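Local coordinates for uncharacterized protein (Nostoc punctiforme, PDB 2R3S), which is of unknown function but probably transfers methyl groups from S-adenosylmethionine to hydroxyl groups of a small molecule, as a putative dimeric O-methyltransferase, at residues S20-A25 with C60-I65; L29-A34 with Q43-K48; V203-A208 with Y217-G222. All coordinates share one frame; numbering follows the deposited sequence.

In the fold
Contacts 1 and 2 belong to the N-terminal dimerisation domain, contact 3 to the methyltransferase domain. Along the chain contact 2 (29-34 with 43-48) falls between the two segments of contact 1 (20-25 with 60-65); contact 3 (203-208 with 217-222) comes later. Helices 17-28, 31-35, 42-49 and 53-65 follow one another. The centres of contacts 1 and 2 lie about 13 Å apart, and they touch through apolar side chains: Ile23 CD1 reaches Phe32 CZ at 3.4 Å, and Cys60 packs on Leu45. Contact 3, where helix 198-211 covers the outermost strand, 217-221, of the Rossmann-like sheet, touches neither, its nearest atoms about 21 Å away, and belongs to the packing of the other domain.

Contact 1: S20-A25 with C60-I65; sequences SAAIKA and CDYLVI
Helices 17-28 and 53-65 meet at Ala22 and Leu63, whose CA atoms are 7.4 Å apart, and the short segments cross at -120° with their axes 10.4 Å apart at closest approach. Ala22 is central to the interface: its CB is directed at the other helix and meets Tyr62 and Leu63. The tight spot is between Ala22 CB and the ring carbon CE1 of Tyr62, at 3.5 Å, with CD1 of the same ring almost as near; the methyl approaches the ring obliquely. Tyr62 has CG anti to the backbone N (chi1 -171°), which swings the ring out beside its own carbonyl carbon and across to helix 17-28, where it also touches Gln18 and Arg19. Leu63 approaches with one branch: its CD2 methyl lies 4.2 Å from Ala22 O and 4.4 Å from Ala22 CB. The same methyl meets the end of Ile23, with Leu63 CD2 at 4.4 Å from Ile23 CD1, while Phe68 packs against both Ile23 and Leu63. Around the back of helix 17-28, Ser20 OG is hydrogen-bonded to the second subunit, so this helix faces its own domain core on one side and the dimer partner on another. No hydrogen bond or charge pair joins the two segments. Their association rests on apolar burial and on shape, a small alanine beside an aromatic ring and the methyl ends of branched side chains, within the winged-helix-like dimerisation domain.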
ATOM      1  N   SER A  20      -4.925   0.203  -0.204  1.00 30.96           N
ATOM      2  CA  SER A  20      -5.200   0.696  -1.552  1.00 32.25           C
ATOM      3  C   SER A  20      -6.361  -0.070  -2.195  1.00 30.56           C
ATOM      4  O   SER A  20      -7.269   0.530  -2.768  1.00 32.15           O
ATOM      5  CB  SER A  20      -3.961   0.602  -2.477  1.00 31.27           C
ATOM      6  OG  SER A  20      -2.849   1.349  -1.997  1.00 35.94           O
ATOM      7  N   ALA A  21      -6.312  -1.394  -2.116  1.00 28.50           N
ATOM      8  CA  ALA A  21      -7.355  -2.234  -2.659  1.00 26.91           C
ATOM      9  C   ALA A  21      -8.690  -1.977  -1.934  1.00 28.04           C
ATOM     10  O   ALA A  21      -9.734  -1.957  -2.572  1.00 30.48           O
ATOM     11  CB  ALA A  21      -6.955  -3.723  -2.580  1.00 24.81           C
ATOM     12  N   ALA A  22      -8.648  -1.791  -0.611  1.00 26.80           N
ATOM     13  CA  ALA A  22      -9.852  -1.536   0.159  1.00 27.08           C
ATOM     14  C   ALA A  22     -10.508  -0.206  -0.239  1.00 27.77           C
ATOM     15  O   ALA A  22     -11.731  -0.165  -0.440  1.00 24.72           O
ATOM     16  CB  ALA A  22      -9.563  -1.569   1.656  1.00 26.66           C
ATOM     17  N   ILE A  23      -9.713   0.868  -0.360  1.00 26.36           N
ATOM     18  CA  ILE A  23     -10.281   2.171  -0.745  1.00 29.23           C
ATOM     19  C   ILE A  23     -10.744   2.192  -2.193  1.00 29.25           C
ATOM     20  O   ILE A  23     -11.734   2.842  -2.518  1.00 30.57           O
ATOM     21  CB  ILE A  23      -9.342   3.383  -0.448  1.00 30.48           C
ATOM     22  CG1 ILE A  23     -10.163   4.682  -0.411  1.00 33.23           C
ATOM     23  CG2 ILE A  23      -8.206   3.486  -1.473  1.00 31.93           C
ATOM     24  CD1 ILE A  23     -11.299   4.672   0.577  1.00 27.42           C
ATOM     25  N   LYS A  24     -10.055   1.460  -3.062  1.00 30.25           N
ATOM     26  CA  LYS A  24     -10.514   1.308  -4.431  1.00 28.94           C
ATOM     27  C   LYS A  24     -11.884   0.631  -4.471  1.00 28.25           C
ATOM     28  O   LYS A  24     -12.798   1.127  -5.132  1.00 29.56           O
ATOM     29  CB  LYS A  24      -9.487   0.532  -5.246  1.00 29.88           C
ATOM     30  CG  LYS A  24      -9.878   0.299  -6.683  1.00 31.27           C
ATOM     31  CD  LYS A  24      -8.770  -0.414  -7.467  1.00 30.07           C
ATOM     32  CE  LYS A  24      -9.233  -0.682  -8.881  1.00 36.56           C
ATOM     33  NZ  LYS A  24      -8.129  -0.977  -9.756  1.00 33.88           N
ATOM     34  N   ALA A  25     -12.047  -0.482  -3.762  1.00 26.51           N
ATOM     35  CA  ALA A  25     -13.359  -1.159  -3.707  1.00 26.33           C
ATOM     36  C   ALA A  25     -14.450  -0.268  -3.139  1.00 26.96           C
ATOM     37  O   ALA A  25     -15.549  -0.208  -3.685  1.00 26.18           O
ATOM     38  CB  ALA A  25     -13.289  -2.494  -2.915  1.00 24.30           C
ATOM     39  N   CYS A  60     -16.223  -2.745   5.416  1.00 26.54           N
ATOM     40  CA  CYS A  60     -16.519  -1.590   6.275  1.00 27.41           C
ATOM     41  C   CYS A  60     -15.798  -1.656   7.615  1.00 26.82           C
ATOM     42  O   CYS A  60     -15.323  -0.643   8.085  1.00 26.55           O
ATOM     43  CB  CYS A  60     -18.022  -1.447   6.494  1.00 27.31           C
ATOM     44  SG  CYS A  60     -18.917  -0.905   4.985  1.00 30.48           S
ATOM     45  N   ASP A  61     -15.702  -2.836   8.228  1.00 26.84           N
ATOM     46  CA  ASP A  61     -14.893  -2.981   9.458  1.00 29.10           C
ATOM     47  C   ASP A  61     -13.447  -2.560   9.194  1.00 27.73           C
ATOM     48  O   ASP A  61     -12.854  -1.844   9.988  1.00 30.17           O
ATOM     49  CB  ASP A  61     -14.902  -4.408   9.982  1.00 28.14           C
ATOM     50  CG  ASP A  61     -16.210  -4.798  10.608  1.00 30.98           C
ATOM     51  OD1 ASP A  61     -16.962  -3.914  11.054  1.00 27.82           O
ATOM     52  OD2 ASP A  61     -16.472  -6.020  10.672  1.00 29.96           O
ATOM     53  N   TYR A  62     -12.905  -2.964   8.052  1.00 27.33           N
ATOM     54  CA  TYR A  62     -11.555  -2.574   7.657  1.00 27.11           C
ATOM     55  C   TYR A  62     -11.457  -1.071   7.434  1.00 27.14           C
ATOM     56  O   TYR A  62     -10.514  -0.437   7.887  1.00 28.30           O
ATOM     57  CB  TYR A  62     -11.144  -3.342   6.392  1.00 29.78           C
ATOM     58  CG  TYR A  62      -9.691  -3.201   5.991  1.00 26.49           C
ATOM     59  CD1 TYR A  62      -9.281  -2.180   5.151  1.00 28.00           C
ATOM     60  CD2 TYR A  62      -8.733  -4.084   6.460  1.00 31.61           C
ATOM     61  CE1 TYR A  62      -7.949  -2.055   4.780  1.00 28.31           C
ATOM     62  CE2 TYR A  62      -7.403  -3.965   6.099  1.00 33.13           C
ATOM     63  CZ  TYR A  62      -7.019  -2.948   5.269  1.00 32.43           C
ATOM     64  OH  TYR A  62      -5.716  -2.846   4.892  1.00 30.07           O
ATOM     65  N   LEU A  63     -12.446  -0.490   6.759  1.00 28.32           N
ATOM     66  CA  LEU A  63     -12.483   0.967   6.587  1.00 28.93           C
ATOM     67  C   LEU A  63     -12.579   1.737   7.924  1.00 26.82           C
ATOM     68  O   LEU A  63     -12.111   2.836   8.016  1.00 28.21           O
ATOM     69  CB  LEU A  63     -13.620   1.364   5.626  1.00 27.88           C
ATOM     70  CG  LEU A  63     -13.424   0.904   4.166  1.00 28.55           C
ATOM     71  CD1 LEU A  63     -14.703   1.212   3.378  1.00 23.47           C
ATOM     72  CD2 LEU A  63     -12.160   1.475   3.421  1.00 24.42           C
ATOM     73  N   VAL A  64     -13.209   1.148   8.932  1.00 27.97           N
ATOM     74  CA  VAL A  64     -13.203   1.669  10.283  1.00 26.67           C
ATOM     75  C   VAL A  64     -11.775   1.552  10.857  1.00 28.82           C
ATOM     76  O   VAL A  64     -11.197   2.553  11.314  1.00 28.33           O
ATOM     77  CB  VAL A  64     -14.197   0.948  11.184  1.00 23.20           C
ATOM     78  CG1 VAL A  64     -13.999   1.372  12.673  1.00 22.91           C
ATOM     79  CG2 VAL A  64     -15.649   1.207  10.705  1.00 24.07           C
ATOM     80  N   ILE A  65     -11.205   0.354  10.779  1.00 28.65           N
ATOM     81  CA  ILE A  65      -9.835   0.121  11.272  1.00 30.55           C
ATOM     82  C   ILE A  65      -8.842   1.153  10.685  1.00 30.44           C
ATOM     83  O   ILE A  65      -8.108   1.767  11.429  1.00 31.35           O
ATOM     84  CB  ILE A  65      -9.328  -1.309  10.996  1.00 30.60           C
ATOM     85  CG1 ILE A  65     -10.201  -2.346  11.720  1.00 23.53           C
ATOM     86  CG2 ILE A  65      -7.853  -1.455  11.433  1.00 26.18           C
ATOM     87  CD1 ILE A  65      -9.932  -3.752  11.235  1.00 29.77           C
TER

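Contact 2: L29-A34 with Q43-K48; sequences LNVFTA and QSLAQK
This is a small apolar contact between two short consecutive helices, 31-35 and 42-49, in the helix-turn-helix-like dimerisation domain, with the little strand 39-40 in the connection between them. Ala34 and Lys48 have the closest CA atoms, 6.6 Å apart, but Ala34 and Leu45 carry most of the packing. The CB of Leu45 is directed toward helix 31-35, and the side chain ends in two methyls that divide the work. CD2 of Leu45 rests 3.7 Å from Ala34 CB and also lies over the backbone here, 4.3 Å from Val31 O. The other methyl, Leu45 CD1, faces the side chain of Val31, at 4.4 Å from its CG1. A chi1 of -66° sets CG of Leu45 opposite its carbonyl carbon, and from there the fork at the end spans one turn of the first helix, from Val31 to Ala34. Lys48 adds the outer edge: its CB comes within 4.1 Å of Ala34 CB, and the bent chain then runs alongside, bringing CE to 4.2 Å from Ala34 O. It is thus the aliphatic part of the lysine that packs here, at the exposed margin of the contact. Helix 31-35 starts directly after a Schellman motif at Asn30, where positive phi ends helix 17-28 and turns the chain into the next helix. Inward, Val31 and Leu45 both pack on Met56 of helix 53-65, and Leu45 also touches Cys60, so the leucine lies between helices 31-35 and 53-65. Since no hydrogen bond or salt bridge crosses between the segments, the pairing depends on apolar contact, buried at Val31 and Leu45 and open to solvent toward Lys48, whose aliphatic stem covers Ala34.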
ATOM      1  N   LEU A  29     -17.631   0.918  -5.377  1.00 30.08           N
ATOM      2  CA  LEU A  29     -18.944   0.442  -4.947  1.00 29.67           C
ATOM      3  C   LEU A  29     -19.832   1.552  -4.398  1.00 29.34           C
ATOM      4  O   LEU A  29     -20.962   1.304  -4.030  1.00 30.26           O
ATOM      5  CB  LEU A  29     -18.786  -0.668  -3.907  1.00 29.89           C
ATOM      6  CG  LEU A  29     -18.198  -1.979  -4.422  1.00 28.84           C
ATOM      7  CD1 LEU A  29     -17.989  -2.956  -3.262  1.00 27.24           C
ATOM      8  CD2 LEU A  29     -19.103  -2.567  -5.476  1.00 29.24           C
ATOM      9  N   ASN A  30     -19.327   2.779  -4.359  1.00 31.22           N
ATOM     10  CA  ASN A  30     -20.072   3.925  -3.852  1.00 30.47           C
ATOM     11  C   ASN A  30     -20.439   3.826  -2.369  1.00 28.98           C
ATOM     12  O   ASN A  30     -21.411   4.425  -1.924  1.00 27.61           O
ATOM     13  CB  ASN A  30     -21.317   4.178  -4.696  1.00 30.98           C
ATOM     14  CG  ASN A  30     -21.031   5.000  -5.930  1.00 39.62           C
ATOM     15  OD1 ASN A  30     -19.876   5.246  -6.282  1.00 36.52           O
ATOM     16  ND2 ASN A  30     -22.099   5.428  -6.604  1.00 45.81           N
ATOM     17  N   VAL A  31     -19.624   3.130  -1.588  1.00 27.67           N
ATOM     18  CA  VAL A  31     -19.977   2.885  -0.203  1.00 26.47           C
ATOM     19  C   VAL A  31     -20.226   4.197   0.543  1.00 25.73           C
ATOM     20  O   VAL A  31     -21.187   4.318   1.291  1.00 28.59           O
ATOM     21  CB  VAL A  31     -18.902   2.080   0.537  1.00 27.33           C
ATOM     22  CG1 VAL A  31     -19.286   1.952   1.983  1.00 22.66           C
ATOM     23  CG2 VAL A  31     -18.687   0.688  -0.121  1.00 20.63           C
ATOM     24  N   PHE A  32     -19.350   5.171   0.353  1.00 28.39           N
ATOM     25  CA  PHE A  32     -19.435   6.442   1.111  1.00 26.36           C
ATOM     26  C   PHE A  32     -20.667   7.267   0.746  1.00 27.24           C
ATOM     27  O   PHE A  32     -21.224   7.940   1.591  1.00 28.68           O
ATOM     28  CB  PHE A  32     -18.187   7.282   0.860  1.00 26.07           C
ATOM     29  CG  PHE A  32     -16.922   6.552   1.100  1.00 22.36           C
ATOM     30  CD1 PHE A  32     -16.515   6.256   2.392  1.00 32.64           C
ATOM     31  CD2 PHE A  32     -16.134   6.127   0.034  1.00 30.78           C
ATOM     32  CE1 PHE A  32     -15.315   5.556   2.623  1.00 33.80           C
ATOM     33  CE2 PHE A  32     -14.932   5.441   0.262  1.00 27.84           C
ATOM     34  CZ  PHE A  32     -14.527   5.168   1.554  1.00 25.08           C
ATOM     35  N   THR A  33     -21.046   7.234  -0.535  1.00 28.15           N
ATOM     36  CA  THR A  33     -22.259   7.883  -1.048  1.00 25.91           C
ATOM     37  C   THR A  33     -23.525   7.272  -0.458  1.00 26.81           C
ATOM     38  O   THR A  33     -24.503   7.987  -0.210  1.00 27.75           O
ATOM     39  CB  THR A  33     -22.291   7.800  -2.589  1.00 25.69           C
ATOM     40  OG1 THR A  33     -21.109   8.438  -3.112  1.00 23.52           O
ATOM     41  CG2 THR A  33     -23.540   8.472  -3.176  1.00 25.19           C
ATOM     42  N   ALA A  34     -23.499   5.961  -0.234  1.00 27.73           N
ATOM     43  CA  ALA A  34     -24.621   5.236   0.389  1.00 28.69           C
ATOM     44  C   ALA A  34     -24.790   5.531   1.887  1.00 28.12           C
ATOM     45  O   ALA A  34     -25.927   5.561   2.402  1.00 30.11           O
ATOM     46  CB  ALA A  34     -24.468   3.720   0.148  1.00 28.42           C
ATOM     47  N   GLN A  43     -25.767  -4.603   6.422  1.00 33.71           N
ATOM     48  CA  GLN A  43     -26.908  -5.224   5.760  1.00 34.24           C
ATOM     49  C   GLN A  43     -27.567  -4.250   4.770  1.00 34.71           C
ATOM     50  O   GLN A  43     -27.910  -4.595   3.610  1.00 32.18           O
ATOM     51  CB  GLN A  43     -27.905  -5.646   6.822  1.00 36.15           C
ATOM     52  CG  GLN A  43     -27.409  -6.815   7.735  1.00 45.55           C
ATOM     53  CD  GLN A  43     -26.496  -6.426   8.958  1.00 50.86           C
ATOM     54  OE1 GLN A  43     -26.050  -5.284   9.143  1.00 45.31           O
ATOM     55  NE2 GLN A  43     -26.221  -7.423   9.783  1.00 59.95           N
ATOM     56  N   SER A  44     -27.708  -3.012   5.215  1.00 32.24           N
ATOM     57  CA  SER A  44     -28.325  -1.991   4.395  1.00 32.46           C
ATOM     58  C   SER A  44     -27.363  -1.513   3.299  1.00 31.88           C
ATOM     59  O   SER A  44     -27.795  -1.250   2.182  1.00 32.22           O
ATOM     60  CB  SER A  44     -28.861  -0.848   5.287  1.00 33.15           C
ATOM     61  OG  SER A  44     -28.810   0.403   4.643  1.00 39.65           O
ATOM     62  N   LEU A  45     -26.066  -1.420   3.595  1.00 29.65           N
ATOM     63  CA  LEU A  45     -25.096  -1.064   2.575  1.00 30.37           C
ATOM     64  C   LEU A  45     -24.988  -2.170   1.509  1.00 29.14           C
ATOM     65  O   LEU A  45     -24.754  -1.882   0.342  1.00 29.96           O
ATOM     66  CB  LEU A  45     -23.728  -0.732   3.201  1.00 29.46           C
ATOM     67  CG  LEU A  45     -23.717   0.535   4.068  1.00 29.77           C
ATOM     68  CD1 LEU A  45     -22.381   0.692   4.856  1.00 20.58           C
ATOM     69  CD2 LEU A  45     -24.010   1.757   3.215  1.00 22.69           C
ATOM     70  N   ALA A  46     -25.185  -3.420   1.911  1.00 29.01           N
ATOM     71  CA  ALA A  46     -25.239  -4.547   0.974  1.00 28.56           C
ATOM     72  C   ALA A  46     -26.381  -4.389  -0.033  1.00 28.90           C
ATOM     73  O   ALA A  46     -26.188  -4.597  -1.226  1.00 29.02           O
ATOM     74  CB  ALA A  46     -25.369  -5.875   1.747  1.00 28.39           C
ATOM     75  N   GLN A  47     -27.568  -4.021   0.444  1.00 32.10           N
ATOM     76  CA  GLN A  47     -28.734  -3.763  -0.430  1.00 33.31           C
ATOM     77  C   GLN A  47     -28.451  -2.567  -1.324  1.00 33.59           C
ATOM     78  O   GLN A  47     -28.623  -2.647  -2.527  1.00 36.27           O
ATOM     79  CB  GLN A  47     -30.018  -3.473   0.365  1.00 32.21           C
ATOM     80  CG  GLN A  47     -30.742  -4.679   0.901  1.00 41.57           C
ATOM     81  N   LYS A  48     -28.033  -1.460  -0.719  1.00 33.11           N
ATOM     82  CA  LYS A  48     -27.809  -0.207  -1.447  1.00 35.64           C
ATOM     83  C   LYS A  48     -26.732  -0.347  -2.547  1.00 34.01           C
ATOM     84  O   LYS A  48     -26.872   0.220  -3.631  1.00 34.42           O
ATOM     85  CB  LYS A  48     -27.376   0.938  -0.493  1.00 35.06           C
ATOM     86  CG  LYS A  48     -28.305   1.247   0.681  1.00 42.54           C
ATOM     87  CD  LYS A  48     -29.299   2.423   0.470  1.00 48.97           C
ATOM     88  CE  LYS A  48     -29.386   3.311   1.728  1.00 46.15           C
ATOM     89  NZ  LYS A  48     -30.771   3.758   2.110  1.00 46.25           N
TER

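Contact 3: V203-A208 with Y217-G222; sequences VAKENA and YHTIAG. With EDO (1,2-ethanediol), chain D.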
ATOM      1  N   VAL A 203      -9.614  17.791 -23.622  1.00 32.99           N
ATOM      2  CA  VAL A 203     -10.101  18.076 -22.258  1.00 31.92           C
ATOM      3  C   VAL A 203      -9.973  19.575 -21.910  1.00 32.21           C
ATOM      4  O   VAL A 203     -10.931  20.205 -21.420  1.00 29.81           O
ATOM      5  CB  VAL A 203      -9.356  17.231 -21.184  1.00 32.96           C
ATOM      6  CG1 VAL A 203      -9.963  17.494 -19.776  1.00 26.90           C
ATOM      7  CG2 VAL A 203      -9.380  15.746 -21.561  1.00 27.89           C
ATOM      8  N   ALA A 204      -8.780  20.117 -22.151  1.00 29.49           N
ATOM      9  CA  ALA A 204      -8.472  21.536 -21.933  1.00 29.94           C
ATOM     10  C   ALA A 204      -9.449  22.450 -22.648  1.00 32.02           C
ATOM     11  O   ALA A 204      -9.931  23.447 -22.081  1.00 33.23           O
ATOM     12  CB  ALA A 204      -7.013  21.841 -22.382  1.00 25.80           C
ATOM     13  N   LYS A 205      -9.749  22.113 -23.896  1.00 34.20           N
ATOM     14  CA  LYS A 205     -10.698  22.901 -24.692  1.00 34.93           C
ATOM     15  C   LYS A 205     -12.069  22.845 -24.078  1.00 34.79           C
ATOM     16  O   LYS A 205     -12.747  23.859 -23.954  1.00 32.91           O
ATOM     17  CB  LYS A 205     -10.776  22.399 -26.142  1.00 35.26           C
ATOM     18  CG  LYS A 205      -9.839  23.113 -27.098  1.00 42.41           C
ATOM     19  CD  LYS A 205      -9.325  22.187 -28.206  1.00 48.68           C
ATOM     20  CE  LYS A 205     -10.389  21.788 -29.201  1.00 55.34           C
ATOM     21  NZ  LYS A 205      -9.942  20.575 -29.969  1.00 56.88           N
ATOM     22  N   GLU A 206     -12.476  21.640 -23.702  1.00 34.76           N
ATOM     23  CA  GLU A 206     -13.765  21.464 -23.078  1.00 34.90           C
ATOM     24  C   GLU A 206     -13.866  22.251 -21.782  1.00 34.78           C
ATOM     25  O   GLU A 206     -14.896  22.882 -21.511  1.00 35.30           O
ATOM     26  CB  GLU A 206     -14.013  19.969 -22.841  1.00 37.76           C
ATOM     27  CG  GLU A 206     -15.422  19.593 -22.316  1.00 41.01           C
ATOM     28  CD  GLU A 206     -16.587  20.246 -23.091  1.00 48.11           C
ATOM     29  OE1 GLU A 206     -16.432  20.627 -24.299  1.00 44.03           O
ATOM     30  OE2 GLU A 206     -17.663  20.375 -22.448  1.00 47.36           O
ATOM     31  N   ASN A 207     -12.798  22.240 -20.982  1.00 34.60           N
ATOM     32  CA  ASN A 207     -12.763  23.043 -19.766  1.00 33.90           C
ATOM     33  C   ASN A 207     -12.772  24.558 -20.035  1.00 32.50           C
ATOM     34  O   ASN A 207     -13.414  25.306 -19.304  1.00 33.59           O
ATOM     35  CB  ASN A 207     -11.595  22.615 -18.834  1.00 34.13           C
ATOM     36  CG  ASN A 207     -11.887  21.309 -18.093  1.00 32.14           C
ATOM     37  OD1 ASN A 207     -13.021  21.020 -17.753  1.00 36.14           O
ATOM     38  ND2 ASN A 207     -10.861  20.522 -17.852  1.00 23.78           N
ATOM     39  N   ALA A 208     -12.101  25.010 -21.093  1.00 33.61           N
ATOM     40  CA  ALA A 208     -12.163  26.429 -21.482  1.00 33.71           C
ATOM     41  C   ALA A 208     -13.586  26.799 -21.874  1.00 35.89           C
ATOM     42  O   ALA A 208     -14.110  27.841 -21.485  1.00 35.59           O
ATOM     43  CB  ALA A 208     -11.203  26.717 -22.618  1.00 30.08           C
ATOM     44  N   TYR A 217      -8.851  30.808 -25.950  1.00 38.13           N
ATOM     45  CA  TYR A 217      -8.116  29.600 -25.685  1.00 39.14           C
ATOM     46  C   TYR A 217      -7.702  28.951 -26.992  1.00 39.26           C
ATOM     47  O   TYR A 217      -8.548  28.539 -27.767  1.00 40.62           O
ATOM     48  CB  TYR A 217      -8.942  28.609 -24.837  1.00 38.17           C
ATOM     49  CG  TYR A 217      -8.026  27.636 -24.185  1.00 36.78           C
ATOM     50  CD1 TYR A 217      -7.374  27.963 -23.001  1.00 36.95           C
ATOM     51  CD2 TYR A 217      -7.703  26.433 -24.802  1.00 40.09           C
ATOM     52  CE1 TYR A 217      -6.467  27.093 -22.422  1.00 31.42           C
ATOM     53  CE2 TYR A 217      -6.794  25.564 -24.230  1.00 36.67           C
ATOM     54  CZ  TYR A 217      -6.184  25.901 -23.043  1.00 32.33           C
ATOM     55  OH  TYR A 217      -5.288  25.039 -22.467  1.00 36.31           O
ATOM     56  N   HIS A 218      -6.397  28.845 -27.216  1.00 40.95           N
ATOM     57  CA  HIS A 218      -5.850  28.337 -28.477  1.00 41.07           C
ATOM     58  C   HIS A 218      -4.952  27.153 -28.204  1.00 39.98           C
ATOM     59  O   HIS A 218      -4.346  27.090 -27.164  1.00 40.58           O
ATOM     60  CB  HIS A 218      -5.063  29.464 -29.180  1.00 41.72           C
ATOM     61  CG  HIS A 218      -5.763  30.785 -29.145  1.00 44.71           C
ATOM     62  ND1 HIS A 218      -6.890  31.049 -29.894  1.00 48.28           N
ATOM     63  CD2 HIS A 218      -5.520  31.904 -28.422  1.00 45.79           C
ATOM     64  CE1 HIS A 218      -7.303  32.278 -29.641  1.00 50.78           C
ATOM     65  NE2 HIS A 218      -6.485  32.821 -28.757  1.00 47.27           N
ATOM     66  N   THR A 219      -4.844  26.217 -29.132  1.00 39.58           N
ATOM     67  CA  THR A 219      -4.090  24.998 -28.864  1.00 39.98           C
ATOM     68  C   THR A 219      -2.944  24.805 -29.857  1.00 39.48           C
ATOM     69  O   THR A 219      -3.054  25.155 -31.028  1.00 41.84           O
ATOM     70  CB  THR A 219      -5.003  23.728 -28.830  1.00 42.38           C
ATOM     71  OG1 THR A 219      -5.492  23.430 -30.144  1.00 43.77           O
ATOM     72  CG2 THR A 219      -6.176  23.925 -27.878  1.00 39.15           C
ATOM     73  N   ILE A 220      -1.827  24.287 -29.361  1.00 37.52           N
ATOM     74  CA  ILE A 220      -0.685  23.924 -30.178  1.00 33.98           C
ATOM     75  C   ILE A 220      -0.468  22.476 -29.826  1.00 34.68           C
ATOM     76  O   ILE A 220       0.105  22.178 -28.778  1.00 36.66           O
ATOM     77  CB  ILE A 220       0.561  24.763 -29.829  1.00 34.81           C
ATOM     78  CG1 ILE A 220       0.285  26.245 -30.006  1.00 33.24           C
ATOM     79  CG2 ILE A 220       1.723  24.368 -30.688  1.00 32.24           C
ATOM     80  CD1 ILE A 220       1.343  27.122 -29.483  1.00 39.11           C
ATOM     81  N   ALA A 221      -0.972  21.577 -30.663  1.00 34.63           N
ATOM     82  CA  ALA A 221      -0.925  20.148 -30.385  1.00 36.19           C
ATOM     83  C   ALA A 221       0.456  19.585 -30.712  1.00 38.61           C
ATOM     84  O   ALA A 221       1.073  19.979 -31.705  1.00 40.80           O
ATOM     85  CB  ALA A 221      -1.984  19.420 -31.174  1.00 35.39           C
ATOM     86  N   GLY A 222       0.922  18.660 -29.871  1.00 38.04           N
ATOM     87  CA  GLY A 222       2.213  18.003 -30.038  1.00 36.70           C
ATOM     88  C   GLY A 222       3.100  18.065 -28.803  1.00 34.47           C
ATOM     89  O   GLY A 222       2.673  18.483 -27.734  1.00 33.57           O
TER
HETATM   90  C1  EDO D 336       4.113  16.986 -23.917  1.00 36.13           C
HETATM   91  O1  EDO D 336       5.375  17.037 -24.602  1.00 34.79           O
HETATM   92  C2  EDO D 336       3.001  17.459 -24.842  1.00 34.31           C
HETATM   93  O2  EDO D 336       3.068  18.874 -25.100  1.00 40.15           O
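Apolar packing on Tyr217 makes up most of this contact between helix 198-211 and strand 217-221; the axes of 203-208 and 217-221 run nearly antiparallel (176°) and come within 9.3 Å. Two alanines one turn apart lie along the tyrosine. Ala208 CB sits at the root of the ring, 3.7 Å from Tyr217 CG, while Ala204 CB is at the far end, 3.6 Å from Tyr217 OH; both methyls approach the ring obliquely. At chi1 -160° Tyr217 turns its ring away from the backbone N and toward the helix, along this pair. A serine in place of Tyr217 would probably open a gap beside both alanines, leaving their methyls without the ring they pack against. At the rim, an aliphatic contact joins Lys205 CD to Thr219 CG2 at 3.6 Å, the two side chains crossing at about a right angle, while the lysine NZ makes a salt bridge with Glu202 on its own helix. No hydrogen bond joins the two segments; at Gly222 a bound 1,2-ethanediol, probably from the crystallisation liquor, donates from O2 to Gly222 O at 2.7 Å, and is also bonded to Ala224 N. The pair completes the beta-alpha-beta unit 191-196, 198-211, 217-221 of the Rossmann-like fold: strand 217-221 is outermost in the sheet within this chain, beside parallel strand 191-196, and helix 178-186 packs against Ala208 and Tyr217 through Ile181.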